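Local atomic coordinates of profilin (Schizosaccharomyces pombe, PDB entry 3D9Y), a protein that binds monomeric actin, influencing polymerization according to its concentration, interacts with the lipid PIP2, and is essential for cytokinesis in fission yeast. Residues A5-T9 and S10-T14. Sequence-based numbering, arbitrary orientation.
Sequences AYVDT and SLLGT
Val7 O takes the straightest of the backbone bonds joining 5-9 to 10-14, from Leu12 N at 2.9 Å with an N-H...O angle of 169°, and also a weak one from Leu11 N. The partner five residues ahead thus wins over the one four ahead, which is the evidence for a pi-type widening. Tyr6 O repeats the pattern: Leu11 N reaches it at 3.1 Å and Ser10 N at 3.3 Å, both weakly. Asp8 O receives a weak bond from Gly13 N at 2.9 Å, bent to 116°, a poorly aligned bond that continues the five-residue spacing.

Side chains fill in around these carbonyls. Ser10 CB sits 3.2 Å from Tyr6 O, and its OG approaches the Tyr6 ring obliquely. Leu12 swings its CG beside the backbone N (chi1 -59°), where CG comes within 3.5 Å of Val7 O and CD1 within 4.0 Å of Asp8 OD1. The Leu12 and Asp8 side chains lie side by side, pointing the same way, while the polar end of Asp8 is held by Gln4 through OD1. Gly13 closes in with its CA on Thr9 O, a CA-H...O contact. Beyond it, Thr14 OG1 donates to Leu11 O at 2.7 Å, nearly in line with the carbonyl, and Thr14 N bonds the same oxygen. Two donors from Thr14 thus hold this carbonyl.

Buried Val7 and Leu11 lean on Ala20 of strand 19-24, whereas Tyr6 and Leu11 both reach Leu118 of helix 108-125. Backbone N-H groups bonded five residues back, as Leu12 N is to Val7 O, mark a pi-type turn, here in the N-terminal helix 3-12 that packs beside the C-terminal helix against the antiparallel sheet of the profilin fold.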
loop_
_atom_site.group_PDB
_atom_site.type_symbol
_atom_site.label_atom_id
_atom_site.label_comp_id
_atom_site.label_asym_id
_atom_site.label_seq_id
_atom_site.Cartn_x
_atom_site.Cartn_y
_atom_site.Cartn_z
ATOM N N ALA A 5 12.805 6.119 -5.897
ATOM C CA ALA A 5 13.770 5.957 -4.810
ATOM C C ALA A 5 13.080 5.636 -3.491
ATOM O O ALA A 5 13.634 4.938 -2.650
ATOM C CB ALA A 5 14.598 7.193 -4.659
ATOM N N TYR A 6 11.887 6.180 -3.298
ATOM C CA TYR A 6 11.085 5.829 -2.132
ATOM C C TYR A 6 10.738 4.336 -2.151
ATOM O O TYR A 6 10.790 3.662 -1.127
ATOM C CB TYR A 6 9.827 6.711 -2.054
ATOM C CG TYR A 6 10.073 8.053 -1.405
ATOM C CD1 TYR A 6 9.947 8.212 -0.034
ATOM C CD2 TYR A 6 10.423 9.167 -2.161
ATOM C CE1 TYR A 6 10.172 9.440 0.573
ATOM C CE2 TYR A 6 10.646 10.402 -1.566
ATOM C CZ TYR A 6 10.523 10.528 -0.197
ATOM O OH TYR A 6 10.738 11.744 0.406
ATOM N N VAL A 7 10.402 3.808 -3.318
ATOM C CA VAL A 7 10.084 2.388 -3.438
ATOM C C VAL A 7 11.328 1.523 -3.211
ATOM O O VAL A 7 11.330 0.626 -2.363
ATOM C CB VAL A 7 9.440 2.075 -4.817
ATOM C CG1 VAL A 7 9.440 0.578 -5.095
ATOM C CG2 VAL A 7 8.031 2.632 -4.865
ATOM N N ASP A 8 12.390 1.820 -3.960
ATOM C CA ASP A 8 13.576 0.967 -3.997
ATOM C C ASP A 8 14.408 1.077 -2.724
ATOM O O ASP A 8 14.756 0.065 -2.106
ATOM C CB ASP A 8 14.429 1.303 -5.221
ATOM C CG ASP A 8 13.778 0.893 -6.541
ATOM O OD1 ASP A 8 12.847 0.044 -6.562
ATOM O OD2 ASP A 8 14.210 1.421 -7.588
ATOM N N THR A 9 14.724 2.303 -2.324
ATOM C CA THR A 9 15.615 2.533 -1.197
ATOM C C THR A 9 14.863 2.466 0.126
ATOM O O THR A 9 15.252 1.735 1.035
ATOM C CB THR A 9 16.333 3.902 -1.332
ATOM O OG1 THR A 9 17.163 3.898 -2.502
ATOM C CG2 THR A 9 17.201 4.199 -0.111
ATOM N N SER A 10 13.765 3.203 0.225
ATOM C CA SER A 10 13.071 3.324 1.502
ATOM C C SER A 10 12.210 2.116 1.878
ATOM O O SER A 10 12.074 1.808 3.053
ATOM C CB SER A 10 12.236 4.604 1.521
ATOM O OG SER A 10 13.075 5.730 1.338
ATOM N N LEU A 11 11.635 1.425 0.904
ATOM C CA LEU A 11 10.793 0.272 1.237
ATOM C C LEU A 11 11.499 -1.054 0.948
ATOM O O LEU A 11 11.774 -1.812 1.870
ATOM C CB LEU A 11 9.440 0.376 0.528
ATOM C CG LEU A 11 8.601 1.597 0.942
ATOM C CD1 LEU A 11 7.365 1.769 0.078
ATOM C CD2 LEU A 11 8.208 1.540 2.405
ATOM N N LEU A 12 11.794 -1.348 -0.314
ATOM C CA LEU A 12 12.522 -2.589 -0.635
ATOM C C LEU A 12 13.890 -2.696 0.055
ATOM O O LEU A 12 14.320 -3.801 0.429
ATOM C CB LEU A 12 12.697 -2.762 -2.144
ATOM C CG LEU A 12 11.452 -2.811 -3.026
ATOM C CD1 LEU A 12 11.810 -3.224 -4.431
ATOM C CD2 LEU A 12 10.436 -3.732 -2.454
ATOM N N GLY A 13 14.567 -1.564 0.229
ATOM C CA GLY A 13 15.898 -1.553 0.820
ATOM C C GLY A 13 15.938 -2.001 2.274
ATOM O O GLY A 13 17.006 -2.312 2.790
ATOM N N THR A 14 14.776 -2.042 2.929
ATOM C CA THR A 14 14.701 -2.502 4.313
ATOM C C THR A 14 14.882 -4.013 4.463
ATOM O O THR A 14 15.206 -4.485 5.551
ATOM C CB THR A 14 13.348 -2.163 4.953
ATOM O OG1 THR A 14 12.307 -2.935 4.314
ATOM C CG2 THR A 14 13.065 -0.665 4.850
#